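Local coordinates for PixA inclusion body protein (PDB 4LZK), which is of unknown function but belongs to the PixA family of bacterial inclusion body proteins, and probably serves as a building unit of such intracellular deposits, at residues Pro61-Ser66 with Leu72-Asn77. Residues are numbered along the deposited sequence; the frame is centred on the assembly and turned at random.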
ATOM      1  N   PRO C  61       1.599   1.010  20.365  1.00 27.00           N
ATOM      2  CA  PRO C  61       2.908   0.330  20.201  1.00 25.34           C
ATOM      3  C   PRO C  61       2.756  -1.178  20.044  1.00 23.59           C
ATOM      4  O   PRO C  61       2.045  -1.794  20.809  1.00 21.85           O
ATOM      5  CB  PRO C  61       3.674   0.706  21.479  1.00 29.42           C
ATOM      6  CG  PRO C  61       2.995   1.965  21.947  1.00 30.69           C
ATOM      7  CD  PRO C  61       1.532   1.782  21.618  1.00 30.41           C
ATOM      8  N   GLY C  62       3.333  -1.746  18.999  1.00 19.94           N
ATOM      9  CA  GLY C  62       3.293  -3.162  18.760  1.00 19.55           C
ATOM     10  C   GLY C  62       2.017  -3.597  18.035  1.00 19.73           C
ATOM     11  O   GLY C  62       1.746  -4.782  17.891  1.00 18.99           O
ATOM     12  N   VAL C  63       1.225  -2.634  17.579  1.00 19.47           N
ATOM     13  CA  VAL C  63       0.047  -2.918  16.843  1.00 16.96           C
ATOM     14  C   VAL C  63       0.277  -2.473  15.373  1.00 18.31           C
ATOM     15  O   VAL C  63       0.735  -1.400  15.157  1.00 16.98           O
ATOM     16  CB  VAL C  63      -1.118  -2.136  17.456  1.00 17.59           C
ATOM     17  CG1 VAL C  63      -2.347  -2.306  16.616  1.00 18.57           C
ATOM     18  CG2 VAL C  63      -1.354  -2.608  18.869  1.00 20.29           C
ATOM     19  N   SER C  64      -0.017  -3.301  14.387  1.00 18.47           N
ATOM     20  CA  SER C  64       0.068  -2.860  12.957  1.00 17.91           C
ATOM     21  C   SER C  64      -1.077  -3.495  12.220  1.00 16.95           C
ATOM     22  O   SER C  64      -1.699  -4.426  12.707  1.00 15.36           O
ATOM     23  CB  SER C  64       1.383  -3.291  12.320  1.00 20.18           C
ATOM     24  OG  SER C  64       1.502  -4.732  12.242  1.00 21.08           O
ATOM     25  N   SER C  65      -1.344  -3.010  11.033  1.00 16.98           N
ATOM     26  CA  SER C  65      -2.372  -3.619  10.195  1.00 18.17           C
ATOM     27  C   SER C  65      -2.203  -3.140   8.794  1.00 20.12           C
ATOM     28  O   SER C  65      -1.355  -2.275   8.523  1.00 19.69           O
ATOM     29  CB  SER C  65      -3.759  -3.219  10.689  1.00 17.83           C
ATOM     30  OG  SER C  65      -3.988  -1.851  10.346  1.00 17.41           O
ATOM     31  N   SER C  66      -3.037  -3.677   7.914  1.00 22.27           N
ATOM     32  CA  SER C  66      -3.092  -3.272   6.492  1.00 28.20           C
ATOM     33  C   SER C  66      -4.212  -2.268   6.371  1.00 31.16           C
ATOM     34  O   SER C  66      -5.313  -2.600   5.877  1.00 37.48           O
ATOM     35  CB  SER C  66      -3.444  -4.494   5.599  1.00 27.13           C
ATOM     36  OG  SER C  66      -2.532  -5.598   5.779  1.00 36.66           O
ATOM     37  N   LEU C  72      -7.992  -6.594   7.154  1.00 18.50           N
ATOM     38  CA  LEU C  72      -7.229  -5.959   8.218  1.00 17.87           C
ATOM     39  C   LEU C  72      -5.786  -6.443   8.402  1.00 16.31           C
ATOM     40  O   LEU C  72      -4.865  -5.620   8.369  1.00 15.44           O
ATOM     41  CB  LEU C  72      -7.990  -5.878   9.545  1.00 20.02           C
ATOM     42  CG  LEU C  72      -7.383  -4.846  10.542  1.00 18.45           C
ATOM     43  CD1 LEU C  72      -7.172  -3.456  10.003  1.00 18.90           C
ATOM     44  CD2 LEU C  72      -8.156  -4.786  11.848  1.00 19.37           C
ATOM     45  N   GLY C  73      -5.571  -7.744   8.588  1.00 15.86           N
ATOM     46  CA  GLY C  73      -4.182  -8.227   8.824  1.00 16.71           C
ATOM     47  C   GLY C  73      -3.652  -7.649  10.123  1.00 15.62           C
ATOM     48  O   GLY C  73      -2.502  -7.163  10.214  1.00 14.04           O
ATOM     49  N   LEU C  74      -4.479  -7.646  11.167  1.00 14.09           N
ATOM     50  CA  LEU C  74      -4.130  -6.975  12.419  1.00 14.76           C
ATOM     51  C   LEU C  74      -3.063  -7.783  13.147  1.00 15.19           C
ATOM     52  O   LEU C  74      -3.127  -9.011  13.209  1.00 15.63           O
ATOM     53  CB  LEU C  74      -5.347  -6.893  13.318  1.00 16.08           C
ATOM     54  CG  LEU C  74      -5.232  -6.160  14.612  1.00 17.63           C
ATOM     55  CD1 LEU C  74      -4.937  -4.665  14.492  1.00 18.29           C
ATOM     56  CD2 LEU C  74      -6.511  -6.390  15.455  1.00 18.03           C
ATOM     57  N   LYS C  75      -2.079  -7.097  13.665  1.00 15.60           N
ATOM     58  CA  LYS C  75      -1.070  -7.773  14.497  1.00 19.78           C
ATOM     59  C   LYS C  75      -0.965  -7.028  15.754  1.00 18.46           C
ATOM     60  O   LYS C  75      -0.717  -5.847  15.734  1.00 21.62           O
ATOM     61  CB  LYS C  75       0.279  -7.807  13.829  1.00 24.18           C
ATOM     62  CG  LYS C  75       0.303  -8.731  12.655  1.00 27.64           C
ATOM     63  CD  LYS C  75       1.381  -8.329  11.729  1.00 35.93           C
ATOM     64  CE  LYS C  75       1.894  -9.478  10.897  1.00 41.25           C
ATOM     65  NZ  LYS C  75       3.020 -10.124  11.651  1.00 46.53           N
ATOM     66  N   LEU C  76      -1.137  -7.692  16.881  1.00 16.40           N
ATOM     67  CA  LEU C  76      -1.082  -6.969  18.127  1.00 16.88           C
ATOM     68  C   LEU C  76      -0.434  -7.816  19.278  1.00 16.59           C
ATOM     69  O   LEU C  76       0.100  -8.872  19.023  1.00 15.88           O
ATOM     70  CB  LEU C  76      -2.471  -6.439  18.474  1.00 17.68           C
ATOM     71  CG  LEU C  76      -3.529  -7.353  19.132  1.00 21.61           C
ATOM     72  CD1 LEU C  76      -4.961  -6.795  18.970  1.00 24.42           C
ATOM     73  CD2 LEU C  76      -3.526  -8.763  18.721  1.00 23.42           C
ATOM     74  N   ASN C  77      -0.443  -7.298  20.480  1.00 18.82           N
ATOM     75  CA  ASN C  77       0.159  -7.973  21.640  1.00 18.41           C
ATOM     76  C   ASN C  77      -0.863  -8.790  22.431  1.00 19.02           C
ATOM     77  O   ASN C  77      -1.968  -8.299  22.679  1.00 13.27           O
ATOM     78  CB  ASN C  77       0.868  -6.973  22.568  1.00 20.78           C
ATOM     79  CG  ASN C  77       1.684  -5.944  21.814  1.00 22.64           C
ATOM     80  OD1 ASN C  77       2.881  -6.176  21.552  1.00 25.22           O
ATOM     81  ND2 ASN C  77       1.033  -4.769  21.451  1.00 22.45           N
TER
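Ser64 and Lys75 face each other as an antiparallel hydrogen-bonded pair, a worked example of a single bridge that, extended by flanking bonds, ties 61-66 alongside 72-76. Ser64 N donates to Lys75 O (3.0 Å), and Lys75 N returns a bond to Ser64 O (2.9 Å). Near the short connection between the segments, Ser66 N reaches Leu72 O at 2.7 Å. At the far end the amide of Asn77 takes over from the backbone: ND2 meets a lone pair of Pro61 O at 3.2 Å, while the same nitrogen also hydrogen-bonds to Asp80 OD2, which helps fix the rotation of the amide.

The packed face carries Val63, Ser65, Leu72, Leu74 and Leu76. With Val63 CG1 anti to its backbone nitrogen (chi1 174°), that methyl faces Leu74 CD1 at 4.1 Å, and CG2 lies beside Leu76 CB. The one carbon pair closer than usual van der Waals contact is Leu72 CD1 against Ser65 CB, 3.5 Å apart; the hydroxyl of Ser65 is hydrogen-bonded to Asn57 OD1. The other face is more polar and partly exposed. Ser64 OG rests alongside the aliphatic part of Lys75, 3.6 Å from CD, before the lysine chain leads away. Here a second subunit closes in: its Gln183 hydrogen-bonds to the Ser64 hydroxyl, and its Tyr157 packs on Lys75. The solvent side lies at Ser66.

Within the fold, 61-66 runs along one edge of strand 72-76, whose Leu74 and Leu76 pair through their backbones with the parallel strand 172-186. Val63 and the three leucines face strand 19-26 of the other mixed sheet, and Val63, Leu72 and Leu74 also touch strand 53-57, a beta-sandwich arrangement consistent with the cupredoxin-like clan of the family.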